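Local coordinates for 3,6-diketocamphane 1,6-monooxygenase (Pseudomonas putida, PDB 4UWM), which uses reduced FMN and molecular oxygen to turn a camphor-derived diketone into a lactone, a Baeyer-Villiger step in bacterial growth on (-)-camphor, at residues 3-14 with 342-353; 256-264 with 357-365. One frame throughout, in Å; residues are numbered along the deposited sequence. Where two conformers were deposited one is given.

Contact 1: 3-14 with 342-353; sequences METGLIFHPYMR and GTLQVEAHDYYD. With FMN (flavin mononucleotide), chain C.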
loop_
_atom_site.group_PDB
_atom_site.type_symbol
_atom_site.label_atom_id
_atom_site.label_comp_id
_atom_site.label_asym_id
_atom_site.label_seq_id
_atom_site.Cartn_x
_atom_site.Cartn_y
_atom_site.Cartn_z
ATOM N N MET A 3 21.444 20.348 -12.726
ATOM C CA MET A 3 20.043 20.294 -12.300
ATOM C C MET A 3 19.506 18.906 -12.660
ATOM O O MET A 3 19.776 18.401 -13.760
ATOM C CB MET A 3 19.235 21.377 -13.018
ATOM C CG MET A 3 17.768 21.473 -12.618
ATOM S SD MET A 3 16.755 22.371 -13.805
ATOM C CE MET A 3 16.823 21.255 -15.209
ATOM N N GLU A 4 18.781 18.281 -11.727
ATOM C CA GLU A 4 18.225 16.947 -11.973
ATOM C C GLU A 4 16.873 17.043 -12.670
ATOM O O GLU A 4 16.206 18.084 -12.578
ATOM C CB GLU A 4 18.084 16.164 -10.663
ATOM C CG GLU A 4 19.383 15.792 -9.974
ATOM C CD GLU A 4 20.184 14.705 -10.693
ATOM O OE1 GLU A 4 19.694 14.103 -11.666
ATOM O OE2 GLU A 4 21.326 14.441 -10.277
ATOM N N THR A 5 16.481 15.965 -13.365
ATOM C CA THR A 5 15.123 15.834 -13.889
ATOM C C THR A 5 14.289 14.951 -12.932
ATOM O O THR A 5 14.759 13.905 -12.478
ATOM C CB THR A 5 15.097 15.231 -15.317
ATOM O OG1 THR A 5 15.943 16.000 -16.175
ATOM C CG2 THR A 5 13.674 15.273 -15.921
ATOM N N GLY A 6 13.073 15.404 -12.624
ATOM C CA GLY A 6 12.105 14.621 -11.840
ATOM C C GLY A 6 10.772 14.492 -12.552
ATOM O O GLY A 6 10.497 15.217 -13.517
ATOM N N LEU A 7 9.952 13.543 -12.101
ATOM C CA LEU A 7 8.609 13.376 -12.636
ATOM C C LEU A 7 7.639 13.547 -11.479
ATOM O O LEU A 7 7.909 13.067 -10.381
ATOM C CB LEU A 7 8.487 11.990 -13.274
ATOM C CG LEU A 7 7.284 11.659 -14.152
ATOM C CD1 LEU A 7 7.276 12.471 -15.457
ATOM C CD2 LEU A 7 7.264 10.169 -14.436
ATOM N N ILE A 8 6.568 14.312 -11.687
ATOM C CA ILE A 8 5.480 14.349 -10.725
ATOM C C ILE A 8 4.200 13.774 -11.361
ATOM O O ILE A 8 3.770 14.200 -12.430
ATOM C CB ILE A 8 5.294 15.711 -10.001
ATOM C CG1 ILE A 8 4.181 15.595 -8.932
ATOM C CG2 ILE A 8 5.036 16.861 -10.971
ATOM C CD1 ILE A 8 4.183 16.685 -7.889
ATOM N N PHE A 9 3.637 12.776 -10.692
ATOM C CA PHE A 9 2.501 11.994 -11.179
ATOM C C PHE A 9 1.342 12.274 -10.234
ATOM O O PHE A 9 1.151 11.580 -9.207
ATOM C CB PHE A 9 2.902 10.526 -11.155
ATOM C CG PHE A 9 2.043 9.613 -11.994
ATOM C CD1 PHE A 9 2.081 9.661 -13.385
ATOM C CD2 PHE A 9 1.260 8.638 -11.382
ATOM C CE1 PHE A 9 1.307 8.776 -14.142
ATOM C CE2 PHE A 9 0.491 7.763 -12.114
ATOM C CZ PHE A 9 0.499 7.835 -13.501
ATOM N N HIS A 10 0.561 13.290 -10.579
ATOM C CA HIS A 10 -0.569 13.692 -9.749
ATOM C C HIS A 10 -1.649 12.661 -9.417
ATOM O O HIS A 10 -2.095 12.615 -8.267
ATOM C CB HIS A 10 -1.178 15.024 -10.176
ATOM C CG HIS A 10 -0.473 16.188 -9.583
ATOM N ND1 HIS A 10 0.519 16.874 -10.247
ATOM C CD2 HIS A 10 -0.567 16.752 -8.355
ATOM C CE1 HIS A 10 0.989 17.826 -9.462
ATOM N NE2 HIS A 10 0.348 17.774 -8.310
ATOM N N PRO A 11 -2.118 11.879 -10.385
ATOM C CA PRO A 11 -1.864 12.061 -11.812
ATOM C C PRO A 11 -2.905 13.014 -12.406
ATOM O O PRO A 11 -3.687 13.617 -11.654
ATOM C CB PRO A 11 -2.080 10.665 -12.358
ATOM C CG PRO A 11 -3.189 10.142 -11.505
ATOM C CD PRO A 11 -2.896 10.662 -10.114
ATOM N N TYR A 12 -2.899 13.179 -13.729
ATOM C CA TYR A 12 -4.030 13.821 -14.406
ATOM C C TYR A 12 -4.557 12.848 -15.467
ATOM O O TYR A 12 -4.169 12.920 -16.642
ATOM C CB TYR A 12 -3.622 15.158 -15.057
ATOM C CG TYR A 12 -3.269 16.242 -14.051
ATOM C CD1 TYR A 12 -4.256 16.800 -13.234
ATOM C CD2 TYR A 12 -1.960 16.706 -13.916
ATOM C CE1 TYR A 12 -3.944 17.780 -12.300
ATOM C CE2 TYR A 12 -1.645 17.694 -12.978
ATOM C CZ TYR A 12 -2.648 18.225 -12.185
ATOM O OH TYR A 12 -2.386 19.205 -11.251
ATOM N N MET A 13 -5.398 11.927 -15.028
ATOM C CA MET A 13 -5.946 10.887 -15.893
ATOM C C MET A 13 -7.283 11.368 -16.424
ATOM O O MET A 13 -8.120 11.839 -15.649
ATOM C CB MET A 13 -6.173 9.569 -15.132
ATOM C CG MET A 13 -4.950 8.883 -14.523
ATOM S SD MET A 13 -3.623 8.514 -15.708
ATOM C CE MET A 13 -4.347 7.226 -16.693
ATOM N N ARG A 14 -7.519 11.211 -17.737
ATOM C CA ARG A 14 -8.816 11.582 -18.333
ATOM C C ARG A 14 -9.973 10.930 -17.598
ATOM O O ARG A 14 -9.928 9.729 -17.301
ATOM C CB ARG A 14 -8.901 11.181 -19.817
ATOM C CG ARG A 14 -8.016 11.964 -20.761
ATOM C CD ARG A 14 -8.543 11.870 -22.191
ATOM N NE ARG A 14 -8.669 10.490 -22.658
ATOM C CZ ARG A 14 -7.669 9.767 -23.163
ATOM N NH1 ARG A 14 -6.454 10.287 -23.265
ATOM N NH2 ARG A 14 -7.881 8.510 -23.557
ATOM N N GLY A 342 17.182 22.860 -7.726
ATOM C CA GLY A 342 17.892 21.609 -7.922
ATOM C C GLY A 342 17.234 20.577 -8.832
ATOM O O GLY A 342 17.933 19.821 -9.503
ATOM N N THR A 343 15.897 20.508 -8.825
ATOM C CA THR A 343 15.185 19.491 -9.629
ATOM C C THR A 343 14.056 20.113 -10.417
ATOM O O THR A 343 13.204 20.832 -9.858
ATOM C CB THR A 343 14.615 18.316 -8.768
ATOM O OG1 THR A 343 15.676 17.653 -8.073
ATOM C CG2 THR A 343 13.924 17.277 -9.658
ATOM N N LEU A 344 14.043 19.830 -11.714
ATOM C CA LEU A 344 12.945 20.246 -12.559
ATOM C C LEU A 344 11.924 19.110 -12.520
ATOM O O LEU A 344 12.165 18.022 -13.076
ATOM C CB LEU A 344 13.416 20.486 -13.996
ATOM C CG LEU A 344 12.299 20.791 -14.993
ATOM C CD1 LEU A 344 11.803 22.211 -14.813
ATOM C CD2 LEU A 344 12.754 20.541 -16.425
ATOM N N GLN A 345 10.798 19.366 -11.861
ATOM C CA GLN A 345 9.842 18.295 -11.611
ATOM C C GLN A 345 8.801 18.339 -12.705
ATOM O O GLN A 345 7.910 19.173 -12.684
ATOM C CB GLN A 345 9.215 18.416 -10.203
ATOM C CG GLN A 345 8.855 17.074 -9.557
ATOM C CD GLN A 345 10.067 16.314 -9.011
ATOM O OE1 GLN A 345 10.959 16.901 -8.390
ATOM N NE2 GLN A 345 10.085 14.995 -9.212
ATOM N N VAL A 346 8.921 17.425 -13.660
ATOM C CA VAL A 346 8.047 17.429 -14.832
ATOM C C VAL A 346 6.675 16.804 -14.572
ATOM O O VAL A 346 6.587 15.654 -14.145
ATOM C CB VAL A 346 8.731 16.724 -16.023
ATOM C CG1 VAL A 346 7.833 16.751 -17.253
ATOM C CG2 VAL A 346 10.077 17.391 -16.301
ATOM N N GLU A 347 5.617 17.562 -14.843
ATOM C CA GLU A 347 4.242 17.091 -14.644
ATOM C C GLU A 347 3.878 16.022 -15.663
ATOM O O GLU A 347 3.957 16.256 -16.875
ATOM C CB GLU A 347 3.250 18.246 -14.755
ATOM C CG GLU A 347 3.270 19.262 -13.618
ATOM C CD GLU A 347 2.555 18.799 -12.345
ATOM O OE1 GLU A 347 1.925 17.702 -12.336
ATOM O OE2 GLU A 347 2.639 19.544 -11.346
ATOM N N ALA A 348 3.476 14.846 -15.178
ATOM C CA ALA A 348 3.101 13.752 -16.067
ATOM C C ALA A 348 1.656 13.913 -16.514
ATOM O O ALA A 348 0.771 14.235 -15.706
ATOM C CB ALA A 348 3.318 12.395 -15.397
ATOM N N HIS A 349 1.413 13.723 -17.811
ATOM C CA HIS A 349 0.048 13.791 -18.323
ATOM C C HIS A 349 -0.435 12.469 -18.920
ATOM O O HIS A 349 0.334 11.535 -19.049
ATOM C CB HIS A 349 -0.097 14.966 -19.294
ATOM C CG HIS A 349 -0.347 16.252 -18.590
ATOM N ND1 HIS A 349 -1.610 16.663 -18.226
ATOM C CD2 HIS A 349 0.509 17.168 -18.085
ATOM C CE1 HIS A 349 -1.526 17.812 -17.580
ATOM N NE2 HIS A 349 -0.252 18.147 -17.494
ATOM N N ASP A 350 -1.713 12.388 -19.263
ATOM C CA ASP A 350 -2.293 11.118 -19.676
ATOM C C ASP A 350 -1.927 10.771 -21.130
ATOM O O ASP A 350 -2.715 11.022 -22.050
ATOM C CB ASP A 350 -3.813 11.127 -19.486
ATOM C CG ASP A 350 -4.439 9.760 -19.697
ATOM O OD1 ASP A 350 -3.773 8.855 -20.210
ATOM O OD2 ASP A 350 -5.606 9.601 -19.342
ATOM N N TYR A 351 -0.745 10.181 -21.287
ATOM C CA TYR A 351 -0.222 9.672 -22.554
ATOM C C TYR A 351 -0.260 8.153 -22.638
ATOM O O TYR A 351 0.433 7.528 -23.464
ATOM C CB TYR A 351 1.216 10.136 -22.728
ATOM C CG TYR A 351 1.343 11.462 -23.422
ATOM C CD1 TYR A 351 1.328 11.546 -24.823
ATOM C CD2 TYR A 351 1.504 12.633 -22.691
ATOM C CE1 TYR A 351 1.461 12.772 -25.467
ATOM C CE2 TYR A 351 1.638 13.859 -23.323
ATOM C CZ TYR A 351 1.625 13.919 -24.709
ATOM O OH TYR A 351 1.753 15.139 -25.314
ATOM N N TYR A 352 -1.092 7.558 -21.794
ATOM C CA TYR A 352 -1.169 6.115 -21.688
ATOM C C TYR A 352 -1.503 5.442 -23.033
ATOM O O TYR A 352 -0.959 4.375 -23.320
ATOM C CB TYR A 352 -2.235 5.735 -20.675
ATOM C CG TYR A 352 -2.388 4.254 -20.415
ATOM C CD1 TYR A 352 -1.298 3.457 -20.059
ATOM C CD2 TYR A 352 -3.640 3.656 -20.491
ATOM C CE1 TYR A 352 -1.453 2.107 -19.782
ATOM C CE2 TYR A 352 -3.800 2.308 -20.226
ATOM C CZ TYR A 352 -2.711 1.546 -19.851
ATOM O OH TYR A 352 -2.893 0.210 -19.569
ATOM N N ASP A 353 -2.381 6.061 -23.832
ATOM C CA ASP A 353 -2.774 5.472 -25.157
ATOM C C ASP A 353 -1.673 5.471 -26.202
ATOM O O ASP A 353 -1.636 4.588 -27.064
ATOM C CB ASP A 353 -4.005 6.155 -25.746
ATOM C CG ASP A 353 -5.275 5.829 -24.994
ATOM O OD1 ASP A 353 -5.317 4.793 -24.307
ATOM O OD2 ASP A 353 -6.252 6.597 -25.112
HETATM N N1 FMN C . 0.133 19.525 -2.717
HETATM C C2 FMN C . 0.889 18.395 -2.601
HETATM O O2 FMN C . 1.161 17.953 -1.464
HETATM N N3 FMN C . 1.368 17.727 -3.667
HETATM C C4 FMN C . 1.134 18.127 -4.923
HETATM O O4 FMN C . 1.604 17.471 -5.875
HETATM C C4A FMN C . 0.313 19.351 -5.147
HETATM N N5 FMN C . 0.028 19.815 -6.385
HETATM C C5A FMN C . -0.721 20.932 -6.570
HETATM C C6 FMN C . -0.992 21.384 -7.863
HETATM C C7 FMN C . -1.759 22.531 -8.073
HETATM C C7M FMN C . -2.041 23.003 -9.478
HETATM C C8 FMN C . -2.292 23.274 -6.893
HETATM C C8M FMN C . -3.126 24.515 -7.058
HETATM C C9 FMN C . -2.023 22.825 -5.604
HETATM C C9A FMN C . -1.255 21.683 -5.389
HETATM N N10 FMN C . -0.972 21.224 -4.075
HETATM C C10 FMN C . -0.189 20.048 -3.930
HETATM C "C1'" FMN C . -1.505 21.936 -2.899
HETATM C "C2'" FMN C . -0.487 22.902 -2.310
HETATM O "O2'" FMN C . 0.754 22.212 -2.176
HETATM C "C3'" FMN C . -0.944 23.408 -0.945
HETATM O "O3'" FMN C . -1.650 24.643 -1.130
HETATM C "C4'" FMN C . 0.249 23.584 -0.002
HETATM O "O4'" FMN C . 0.648 22.315 0.533
HETATM C "C5'" FMN C . -0.017 24.564 1.135
HETATM O "O5'" FMN C . 0.501 25.810 0.686
HETATM P P FMN C . 0.755 27.070 1.639
HETATM O O1P FMN C . 1.253 26.555 2.953
HETATM O O2P FMN C . 1.798 27.792 0.839
HETATM O O3P FMN C . -0.591 27.736 1.693
HETATM O O HOH W 1 0.769 14.519 -13.096
HETATM O O HOH W 2 -3.572 14.526 -18.607
HETATM O O HOH W 3 -1.442 11.781 -15.751
HETATM O O HOH W 4 0.085 20.782 -10.586
HETATM O O HOH W 5 -5.040 12.407 -22.515
HETATM O O HOH W 6 -3.537 8.783 -23.720
#

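Contact 2: 256-264 with 357-365; sequences SHTVFCADT and PWFQSLELI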
loop_
_atom_site.group_PDB
_atom_site.type_symbol
_atom_site.label_atom_id
_atom_site.label_comp_id
_atom_site.label_asym_id
_atom_site.label_seq_id
_atom_site.Cartn_x
_atom_site.Cartn_y
_atom_site.Cartn_z
ATOM N N SER A 256 8.027 22.326 -9.875
ATOM C CA SER A 256 7.182 21.636 -10.843
ATOM C C SER A 256 6.793 22.564 -11.999
ATOM O O SER A 256 6.323 23.681 -11.760
ATOM C CB SER A 256 5.936 21.092 -10.134
ATOM O OG SER A 256 4.973 20.624 -11.057
ATOM N N HIS A 257 6.983 22.092 -13.222
ATOM C CA HIS A 257 6.689 22.835 -14.442
ATOM C C HIS A 257 5.978 21.899 -15.403
ATOM O O HIS A 257 6.209 20.679 -15.378
ATOM C CB HIS A 257 7.985 23.274 -15.149
ATOM C CG HIS A 257 8.717 24.395 -14.480
ATOM N ND1 HIS A 257 8.417 25.721 -14.709
ATOM C CD2 HIS A 257 9.758 24.389 -13.617
ATOM C CE1 HIS A 257 9.233 26.483 -14.001
ATOM N NE2 HIS A 257 10.061 25.698 -13.332
ATOM N N THR A 258 5.154 22.478 -16.271
ATOM C CA THR A 258 4.651 21.779 -17.447
ATOM C C THR A 258 5.739 21.901 -18.525
ATOM O O THR A 258 6.151 23.014 -18.870
ATOM C CB THR A 258 3.328 22.401 -17.912
ATOM O OG1 THR A 258 2.381 22.339 -16.840
ATOM C CG2 THR A 258 2.778 21.685 -19.151
ATOM N N VAL A 259 6.227 20.757 -19.004
ATOM C CA VAL A 259 7.438 20.679 -19.818
ATOM C C VAL A 259 7.212 19.708 -20.959
ATOM O O VAL A 259 6.813 18.567 -20.743
ATOM C CB VAL A 259 8.673 20.193 -19.013
ATOM C CG1 VAL A 259 9.940 20.277 -19.851
ATOM C CG2 VAL A 259 8.857 20.998 -17.749
ATOM N N PHE A 260 7.460 20.164 -22.187
ATOM C CA PHE A 260 7.414 19.265 -23.334
ATOM C C PHE A 260 8.492 19.623 -24.360
ATOM O O PHE A 260 8.674 20.796 -24.715
ATOM C CB PHE A 260 6.023 19.214 -23.965
ATOM C CG PHE A 260 5.859 18.088 -24.955
ATOM C CD1 PHE A 260 6.253 18.244 -26.288
ATOM C CD2 PHE A 260 5.337 16.865 -24.557
ATOM C CE1 PHE A 260 6.114 17.204 -27.194
ATOM C CE2 PHE A 260 5.200 15.820 -25.460
ATOM C CZ PHE A 260 5.590 15.986 -26.782
ATOM N N CYS A 261 9.205 18.593 -24.802
ATOM C CA CYS A 261 10.335 18.749 -25.704
ATOM C C CYS A 261 10.173 17.899 -26.965
ATOM O O CYS A 261 9.710 16.768 -26.892
ATOM C CB CYS A 261 11.611 18.353 -24.971
ATOM S SG CYS A 261 13.122 19.004 -25.687
ATOM N N ALA A 262 10.565 18.460 -28.106
ATOM C CA ALA A 262 10.573 17.745 -29.376
ATOM C C ALA A 262 11.744 18.250 -30.233
ATOM O O ALA A 262 12.520 19.110 -29.784
ATOM C CB ALA A 262 9.244 17.914 -30.092
ATOM N N ASP A 263 11.873 17.708 -31.446
ATOM C CA ASP A 263 12.964 18.082 -32.354
ATOM C C ASP A 263 12.976 19.570 -32.711
ATOM O O ASP A 263 14.039 20.190 -32.741
ATOM C CB ASP A 263 12.946 17.214 -33.616
ATOM C CG ASP A 263 13.446 15.804 -33.357
ATOM O OD1 ASP A 263 14.155 15.604 -32.350
ATOM O OD2 ASP A 263 13.135 14.896 -34.156
ATOM N N THR A 264 11.796 20.141 -32.954
ATOM C CA THR A 264 11.660 21.566 -33.279
ATOM C C THR A 264 10.607 22.260 -32.417
ATOM O O THR A 264 9.672 21.625 -31.932
ATOM C CB THR A 264 11.276 21.798 -34.762
ATOM O OG1 THR A 264 9.903 21.434 -34.975
ATOM C CG2 THR A 264 12.193 21.002 -35.717
ATOM N N PRO A 357 5.651 9.963 -28.131
ATOM C CA PRO A 357 6.144 11.341 -28.126
ATOM C C PRO A 357 6.434 11.889 -26.717
ATOM O O PRO A 357 7.301 12.755 -26.547
ATOM C CB PRO A 357 5.016 12.130 -28.801
ATOM C CG PRO A 357 3.810 11.276 -28.715
ATOM C CD PRO A 357 4.280 9.864 -28.674
ATOM N N TRP A 358 5.723 11.369 -25.720
ATOM C CA TRP A 358 5.939 11.751 -24.314
ATOM C C TRP A 358 7.256 11.154 -23.765
ATOM O O TRP A 358 8.094 11.858 -23.191
ATOM C CB TRP A 358 4.701 11.355 -23.490
ATOM C CG TRP A 358 4.853 11.517 -22.020
ATOM C CD1 TRP A 358 4.988 10.514 -21.088
ATOM C CD2 TRP A 358 4.900 12.745 -21.298
ATOM N NE1 TRP A 358 5.119 11.052 -19.832
ATOM C CE2 TRP A 358 5.074 12.416 -19.923
ATOM C CE3 TRP A 358 4.812 14.095 -21.669
ATOM C CZ2 TRP A 358 5.162 13.384 -18.935
ATOM C CZ3 TRP A 358 4.892 15.063 -20.674
ATOM C CH2 TRP A 358 5.065 14.699 -19.319
ATOM N N PHE A 359 7.450 9.860 -23.969
ATOM C CA PHE A 359 8.718 9.206 -23.651
ATOM C C PHE A 359 9.964 9.853 -24.306
ATOM O O PHE A 359 11.001 10.034 -23.642
ATOM C CB PHE A 359 8.623 7.713 -23.979
ATOM C CG PHE A 359 7.722 6.935 -23.042
ATOM C CD1 PHE A 359 7.279 7.491 -21.828
ATOM C CD2 PHE A 359 7.356 5.622 -23.341
ATOM C CE1 PHE A 359 6.469 6.757 -20.957
ATOM C CE2 PHE A 359 6.550 4.889 -22.474
ATOM C CZ PHE A 359 6.108 5.460 -21.278
ATOM N N GLN A 360 9.846 10.208 -25.595
ATOM C CA GLN A 360 10.913 10.899 -26.333
ATOM C C GLN A 360 11.212 12.245 -25.680
ATOM O O GLN A 360 12.379 12.579 -25.437
ATOM C CB GLN A 360 10.515 11.105 -27.804
ATOM C CG GLN A 360 11.642 11.593 -28.711
ATOM C CD GLN A 360 12.716 10.538 -28.923
ATOM O OE1 GLN A 360 12.834 9.968 -30.009
ATOM N NE2 GLN A 360 13.497 10.267 -27.881
ATOM N N SER A 361 10.151 13.012 -25.401
ATOM C CA SER A 361 10.246 14.291 -24.686
ATOM C C SER A 361 11.021 14.145 -23.373
ATOM O O SER A 361 11.945 14.912 -23.106
ATOM C CB SER A 361 8.849 14.880 -24.420
ATOM O OG SER A 361 8.909 16.076 -23.641
ATOM N N LEU A 362 10.644 13.158 -22.558
ATOM C CA LEU A 362 11.316 12.927 -21.278
ATOM C C LEU A 362 12.780 12.545 -21.472
ATOM O O LEU A 362 13.644 13.032 -20.726
ATOM C CB LEU A 362 10.571 11.886 -20.415
ATOM C CG LEU A 362 9.180 12.257 -19.880
ATOM C CD1 LEU A 362 8.660 11.077 -19.061
ATOM C CD2 LEU A 362 9.202 13.527 -19.032
ATOM N N GLU A 363 13.062 11.696 -22.470
ATOM C CA GLU A 363 14.451 11.401 -22.806
ATOM C C GLU A 363 15.239 12.661 -23.180
ATOM O O GLU A 363 16.385 12.809 -22.756
ATOM C CB GLU A 363 14.552 10.362 -23.910
ATOM C CG GLU A 363 15.952 9.817 -24.074
ATOM C CD GLU A 363 15.985 8.580 -24.925
ATOM O OE1 GLU A 363 15.257 8.538 -25.937
ATOM O OE2 GLU A 363 16.734 7.647 -24.573
ATOM N N LEU A 364 14.624 13.567 -23.939
ATOM C CA LEU A 364 15.299 14.794 -24.362
ATOM C C LEU A 364 15.610 15.719 -23.186
ATOM O O LEU A 364 16.725 16.242 -23.076
ATOM C CB LEU A 364 14.482 15.534 -25.422
ATOM C CG LEU A 364 14.440 14.887 -26.808
ATOM C CD1 LEU A 364 13.519 15.678 -27.724
ATOM C CD2 LEU A 364 15.836 14.753 -27.409
ATOM N N ILE A 365 14.624 15.892 -22.304
ATOM C CA ILE A 365 14.769 16.716 -21.107
ATOM C C ILE A 365 15.891 16.170 -20.221
ATOM O O ILE A 365 16.804 16.907 -19.833
ATOM C CB ILE A 365 13.441 16.806 -20.324
ATOM C CG1 ILE A 365 12.393 17.571 -21.137
ATOM C CG2 ILE A 365 13.647 17.458 -18.958
ATOM C CD1 ILE A 365 10.959 17.191 -20.816
HETATM O O HOH W 7 8.603 14.836 -28.243
#

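Contact 1: 3-14 with 342-353
His10 and Glu347 meet almost in one plane: the imidazole and the carboxylate are turned only 13° from each other, and ND1 of His10 donates to the syn lone pair of Glu347 OE1 at 2.7 Å. The N-H points well off the oxygen (130°); at the other side of the ring NE2 of His10 donates to FMN N5 at 2.8 Å. The carboxylate reaches this position through a bend at chi2 (-78°) of Glu347, which brings its CD against CG2 of Ile8, 3.4 Å away. Its other oxygen, OE2, is held by Ser256 OG and a water, and that water also bonds Tyr12 OH. The same hydroxyl sits over one face of the His10 ring, while the edge of the Tyr12 ring faces Glu347 OE1. With an alanine at His10, FMN N5 would probably lose this donor and Glu347 OE1 this partner, the carboxylate then being held through OE2 alone among the bonds described.

Leading into this site, the backbones of 4-9 and 343-347 run parallel, bonded from Glu4 to Ala348. Gln345 bends at chi2, laying its amide across Gly6 CA, and NE2 donates to Leu7 O at 3.1 Å from above the carbonyl plane; a side chain at Gly6 would collide with that amide. Past the strands, Asp350 OD2 accepts a hydrogen bond from Arg14 N through its anti lone pair at 3.0 Å, and its OD1 pairs with Arg17. In one of two conformers, Arg14 NH2 reaches Asp353 OD2 at 3.0 Å from above the carboxylate plane, a salt bridge perhaps of that conformer alone. These strands are the first and last of the TIM barrel of the bacterial luciferase family, and their C-terminal ends carry the FMN site, as is usual for this fold.

Contact 2: 256-264 with 357-365
Ser361 faces strand 259-261 from the middle of helix 357-365. Its CB lies over the face of the Phe260 ring, 4.1 Å from the centroid, in a CH-pi contact, and the same carbon comes close to the backbone carbonyl of Cys261. One bond further, OG is placed anti to the backbone N of Ser361 (chi1 176°), which carries it to the amide of the strand. There OG accepts a nearly straight hydrogen bond from Cys261 N at 2.8 Å, and it lies 3.7 Å above the plane of the Phe260 ring, offset toward the rim. A water joins Cys261 O to Pro357 O at the start of the helical segment.

Segment 357-365 crosses 259-261, the last part of strand 254-261, at 95°. This is helix-on-sheet packing at the outer layer of the TIM barrel: helix 356-369, which follows the last barrel strand, lies against the neighbouring strand 254-261.

On one flank of Ser361, Phe260 presents CD2 to CE3 of Trp358, 4.0 Å away, each atom near the plane of the other ring, while CZ of Phe260 approaches Pro357 O. The indole in turn stacks on Tyr351. Further along the helix, in one of two conformers, Cys261 SG lies 3.7 Å from Leu364 CB, and Cys261 CB approaches CG1 of Ile365. The tip of that isoleucine ends at Val259, where CD1 of Ile365 is pressed to within 3.4 Å of Val259 CG1, tighter than usual. Val259 also touches Val346 of the adjoining strand 343-347, and Leu362 packs on that same valine.

In the fold
From the N terminus, strand 4-9 enters the sheet first and waits for its partner until 343-347, so contact 1 closes a loop of more than 300 residues and joins the first and last barrel strands, completing the wall. Strand 254-261 forms inside that loop, and its partner, helix 356-369, comes after 343-347; contact 2, closing a shorter loop of about 90 residues, therefore crosses contact 1 rather than nesting. Strand 343-347 lies between 4-9 and 254-261 in the sheet and so touches both contacts. Probable backbone hydrogen bonds of His257 with Gln345 and Glu347 join the contacts directly. Contact 1 thus ties the wall at the flavin, and contact 2 fixes the final helix outside it.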